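Local coordinates for protein mycobacterium tuberculosis paralogous family 11 (Mycobacterium smegmatis, PDB 4Y9I) that probably reduces quinones with the reduced deazaflavin coenzyme F420, as an F420H(2)-dependent quinone reductase, at residues F12-A17 with F53-N58; P59-Q64 with R73-L78. All blocks are in the same frame, centred on the assembly; numbering follows the deposited sequence.

Interaction 1: F12-A17 with F53-N58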
# COMPACT_ATOMS: atom_id res chain seq x y z
N PHE A 12 -3.85 0.31 -6.32
CA PHE A 12 -3.53 1.70 -5.97
C PHE A 12 -2.97 2.37 -7.17
O PHE A 12 -2.01 1.87 -7.77
CB PHE A 12 -2.52 1.72 -4.86
CG PHE A 12 -3.06 1.12 -3.55
CD1 PHE A 12 -3.83 1.92 -2.72
CD2 PHE A 12 -2.84 -0.19 -3.23
CE1 PHE A 12 -4.36 1.42 -1.53
CE2 PHE A 12 -3.38 -0.69 -2.04
CZ PHE A 12 -4.19 0.10 -1.20
N THR A 13 -3.55 3.51 -7.55
CA THR A 13 -3.06 4.27 -8.70
C THR A 13 -2.34 5.49 -8.22
O THR A 13 -2.91 6.23 -7.46
CB THR A 13 -4.18 4.67 -9.67
OG1 THR A 13 -4.87 3.48 -10.09
CG2 THR A 13 -3.60 5.36 -10.89
N THR A 14 -1.10 5.61 -8.64
CA THR A 14 -0.20 6.68 -8.28
C THR A 14 -0.01 7.61 -9.46
O THR A 14 -0.27 7.25 -10.63
CB THR A 14 1.15 6.14 -7.75
OG1 THR A 14 1.91 5.62 -8.86
CG2 THR A 14 1.00 5.11 -6.62
N THR A 15 0.41 8.84 -9.20
CA THR A 15 0.64 9.85 -10.23
C THR A 15 1.99 10.46 -10.06
O THR A 15 2.33 10.93 -8.99
CB THR A 15 -0.44 10.94 -10.16
OG1 THR A 15 -1.71 10.32 -10.33
CG2 THR A 15 -0.16 11.97 -11.23
N GLY A 16 2.77 10.48 -11.14
CA GLY A 16 4.12 11.02 -11.05
C GLY A 16 4.13 12.50 -10.70
O GLY A 16 3.40 13.29 -11.25
N ALA A 17 4.95 12.82 -9.70
CA ALA A 17 5.02 14.17 -9.19
C ALA A 17 5.62 15.14 -10.23
O ALA A 17 5.35 16.33 -10.18
CB ALA A 17 5.85 14.22 -7.92
N PHE A 53 8.95 5.78 -3.03
CA PHE A 53 9.31 7.19 -3.17
C PHE A 53 8.24 8.00 -3.94
O PHE A 53 8.02 9.16 -3.59
CB PHE A 53 10.74 7.34 -3.74
CG PHE A 53 11.83 7.04 -2.69
CD1 PHE A 53 11.84 7.71 -1.47
CD2 PHE A 53 12.79 6.09 -2.93
CE1 PHE A 53 12.82 7.47 -0.52
CE2 PHE A 53 13.79 5.83 -2.00
CZ PHE A 53 13.81 6.50 -0.80
N ASN A 54 7.53 7.35 -4.82
CA ASN A 54 6.49 8.03 -5.55
C ASN A 54 5.29 8.48 -4.67
O ASN A 54 4.82 9.58 -4.84
CB ASN A 54 5.91 7.14 -6.65
CG ASN A 54 6.86 6.75 -7.73
OD1 ASN A 54 7.82 7.40 -7.99
ND2 ASN A 54 6.54 5.63 -8.41
N VAL A 55 4.83 7.63 -3.77
CA VAL A 55 3.72 8.02 -2.92
C VAL A 55 4.17 9.03 -1.88
O VAL A 55 3.34 9.73 -1.33
CB VAL A 55 2.97 6.80 -2.26
CG1 VAL A 55 2.30 5.99 -3.34
CG2 VAL A 55 3.90 5.92 -1.43
N LYS A 56 5.46 9.10 -1.58
CA LYS A 56 5.89 10.16 -0.69
C LYS A 56 6.02 11.50 -1.44
O LYS A 56 5.56 12.54 -0.95
CB LYS A 56 7.19 9.74 -0.02
CG LYS A 56 7.02 8.55 0.97
CD LYS A 56 8.37 8.04 1.49
CE LYS A 56 9.22 9.19 2.04
NZ LYS A 56 10.63 8.94 2.44
N ALA A 57 6.49 11.44 -2.68
CA ALA A 57 6.56 12.68 -3.51
C ALA A 57 5.21 13.21 -3.87
O ALA A 57 4.99 14.43 -3.95
CB ALA A 57 7.35 12.46 -4.75
N ASN A 58 4.26 12.29 -4.10
CA ASN A 58 2.89 12.67 -4.40
C ASN A 58 1.89 11.77 -3.68
O ASN A 58 1.58 10.67 -4.12
CB ASN A 58 2.61 12.65 -5.88
CG ASN A 58 1.18 13.05 -6.16
OD1 ASN A 58 0.41 13.53 -5.29
ND2 ASN A 58 0.81 12.91 -7.43
O HOH W 1 4.32 4.42 -8.54
O HOH W 2 0.56 9.26 -6.33
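Asn58 and Thr15 show how one amide just past a helix can tie that helix to a strand end. Among direct polar contacts, the carboxamide of Asn58 gives ND2 to the carbonyl O of Thr15 at 2.9 Å, with an N-H...O angle of 151°. The donor stands about 40° out of the carbonyl plane, so it meets the oxygen from above and not along a lone pair. With CG anti to the backbone N (chi1 -180°), the amide extends across to the strand, and ND2 also lies 3.6 Å from CB of Thr15. OD1 accepts from the N of Thr60; with both ends of the amide engaged, its rotation is fixed. The hydroxyl of Thr15 is committed to Lys22.

Water adds a second link between the same residues: it accepts from Thr15 N at 2.9 Å and donates to Asn58 O at 2.8 Å. A further water, on Thr14 OG1, approaches Asn54 ND2, but that bond is doubtful because it is unusually short and Asn54 has two conformers.

The apolar part is small. Ala17 CB meets Ala57 CB at 3.9 Å and Asn58 CB at 4.1 Å, a small apolar patch near the surface. Deeper in, Thr14 CG2 probably packs on CG1 of Val55, 3.6 Å away in one of that valine's two conformers.

The contact thus lays helix 51-57 against the end of strand 9-15, whose Thr14 pairs with Arg23 of strand 22-32, while Val55 reaches on to Phe111 of strand 110-113 and Val61 of strand 60-65.

Interaction 2: P59-Q64 with R73-L78; sequences PTVSVQ and RTAREL
Pro59-Val61 and Arg73-Ala75 pair in a beta hairpin, strands 60-65 and 68-77, within the antiparallel barrel, consistent with the split-barrel fold of FMN-binding relatives. Segments 60-64 and 73-77 run at 113° to each other. Between them Thr60 and Thr74 form a non-hydrogen-bonded pair, Val61 and Arg73 a hydrogen-bonded one; the hairpin pairing goes on at Val63 with Leu70. In the Val61-Arg73 pair, Val61 N donates to Arg73 O at 2.9 Å, whereas the return bond from Arg73 N to Val61 O is weak and bent. Ala75 N extends the pairing with a nearly straight bond of 2.8 Å to Pro59 O.

Side-chain rotation decides what packs over this frame. Val61 has CG1 opposite its own N (chi1 172°), which leaves CG2 beside that N and 3.9 Å from CB of Ala75, two buried methyl groups in contact. Arg73 starts on the same face as Val61, its CB 3.4 Å from Val61 O, but a bend at chi2 (-56°) carries its end away from strand 60-65, and NH1 bonds to Pro71 O.

The face of Thr60 and Thr74 is exposed. Each threonine methyl finds a neighbour across the pair: Thr60 CG2 lies 3.9 Å from Arg73 O, and Thr74 CG2 lies 3.9 Å from Pro59 CB. That same proline CB sits 3.4 Å from the carbonyl O of Ala75.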
# COMPACT_ATOMS: atom_id res chain seq x y z
N PRO A 59 1.44 12.18 -2.49
CA PRO A 59 0.56 11.30 -1.72
C PRO A 59 -0.86 11.05 -2.28
O PRO A 59 -1.61 10.28 -1.67
CB PRO A 59 0.43 12.04 -0.38
CG PRO A 59 1.69 12.90 -0.30
CD PRO A 59 1.91 13.33 -1.72
N THR A 60 -1.25 11.70 -3.38
CA THR A 60 -2.61 11.56 -3.89
C THR A 60 -2.66 10.21 -4.65
O THR A 60 -1.99 10.03 -5.65
CB THR A 60 -2.95 12.66 -4.85
OG1 THR A 60 -2.74 13.92 -4.19
CG2 THR A 60 -4.38 12.55 -5.36
N VAL A 61 -3.46 9.29 -4.15
CA VAL A 61 -3.52 7.86 -4.57
C VAL A 61 -4.95 7.43 -4.62
O VAL A 61 -5.74 7.69 -3.69
CB VAL A 61 -2.77 6.98 -3.57
CG1 VAL A 61 -2.97 5.52 -3.86
CG2 VAL A 61 -1.28 7.37 -3.57
N SER A 62 -5.35 6.81 -5.73
CA SER A 62 -6.69 6.25 -5.88
C SER A 62 -6.67 4.73 -5.54
O SER A 62 -5.66 4.06 -5.68
CB SER A 62 -7.23 6.41 -7.29
OG SER A 62 -7.34 7.77 -7.63
N VAL A 63 -7.81 4.28 -5.05
CA VAL A 63 -7.98 2.87 -4.72
C VAL A 63 -9.12 2.25 -5.54
O VAL A 63 -10.18 2.85 -5.71
CB VAL A 63 -8.33 2.68 -3.23
CG1 VAL A 63 -8.19 1.22 -2.82
CG2 VAL A 63 -7.48 3.54 -2.32
N GLN A 64 -8.89 1.02 -5.99
CA GLN A 64 -9.95 0.21 -6.62
C GLN A 64 -9.97 -1.13 -5.87
O GLN A 64 -8.98 -1.85 -5.80
CB GLN A 64 -9.78 0.05 -8.14
CG GLN A 64 -10.90 -0.75 -8.82
CD GLN A 64 -10.69 -0.92 -10.32
OE1 GLN A 64 -10.04 -0.13 -10.98
NE2 GLN A 64 -11.25 -2.01 -10.86
N ARG A 73 -7.55 9.82 -3.00
CA ARG A 73 -7.36 9.79 -1.57
C ARG A 73 -5.91 10.13 -1.27
O ARG A 73 -5.21 10.50 -2.13
CB ARG A 73 -7.73 8.40 -1.05
CG ARG A 73 -9.20 8.08 -1.30
CD ARG A 73 -10.19 9.11 -0.70
NE ARG A 73 -11.51 8.50 -0.52
CZ ARG A 73 -12.49 8.60 -1.34
NH1 ARG A 73 -12.41 9.30 -2.44
NH2 ARG A 73 -13.63 8.02 -0.99
N THR A 74 -5.53 10.05 -0.01
CA THR A 74 -4.22 10.49 0.41
C THR A 74 -3.50 9.39 1.20
O THR A 74 -4.05 8.80 2.11
CB THR A 74 -4.30 11.72 1.34
OG1 THR A 74 -5.11 12.72 0.72
CG2 THR A 74 -2.94 12.29 1.66
N ALA A 75 -2.31 9.04 0.71
CA ALA A 75 -1.42 8.07 1.34
C ALA A 75 -0.56 8.75 2.39
O ALA A 75 0.13 9.75 2.09
CB ALA A 75 -0.55 7.46 0.26
N ARG A 76 -0.56 8.22 3.61
CA ARG A 76 0.23 8.78 4.73
C ARG A 76 1.04 7.64 5.36
O ARG A 76 0.48 6.62 5.80
CB ARG A 76 -0.75 9.41 5.73
CG ARG A 76 -0.19 9.76 7.09
CD ARG A 76 -1.21 10.57 7.92
NE ARG A 76 -2.44 9.86 8.24
CZ ARG A 76 -2.61 9.06 9.29
NH1 ARG A 76 -1.60 8.85 10.13
NH2 ARG A 76 -3.79 8.49 9.50
N GLU A 77 2.33 7.83 5.48
CA GLU A 77 3.19 6.85 6.10
C GLU A 77 2.94 6.81 7.60
O GLU A 77 3.00 7.85 8.28
CB GLU A 77 4.68 7.17 5.81
CG GLU A 77 5.62 6.07 6.23
CD GLU A 77 7.02 6.23 5.71
OE1 GLU A 77 7.29 7.24 5.07
OE2 GLU A 77 7.89 5.39 6.05
N LEU A 78 2.56 5.63 8.09
CA LEU A 78 2.19 5.40 9.48
C LEU A 78 3.41 5.28 10.37
O LEU A 78 4.51 4.88 9.94
CB LEU A 78 1.36 4.12 9.62
CG LEU A 78 0.03 4.20 8.92
CD1 LEU A 78 -0.55 2.79 8.92
CD2 LEU A 78 -0.91 5.18 9.62

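How the interactions relate
The two contacts follow each other along the chain, and Asn58 and Pro59 mark the handover from helix to strand. Both are partly buried, each with two buried and two exposed residues among the six that touch, and both reach the same barrel. Interaction 1 sets a helix against a strand end by a side-chain amide, water and small apolar contacts; interaction 2 joins neighbouring strands mainly through backbone bonds. Strand 9-15 lies next to strand 60-65, where Thr13 N probably bonds to Ser62 O at 2.9 Å. Inside, Val61 is shared: it belongs to interaction 2 and, in at least one conformer of Val55, also backs the helix of interaction 1.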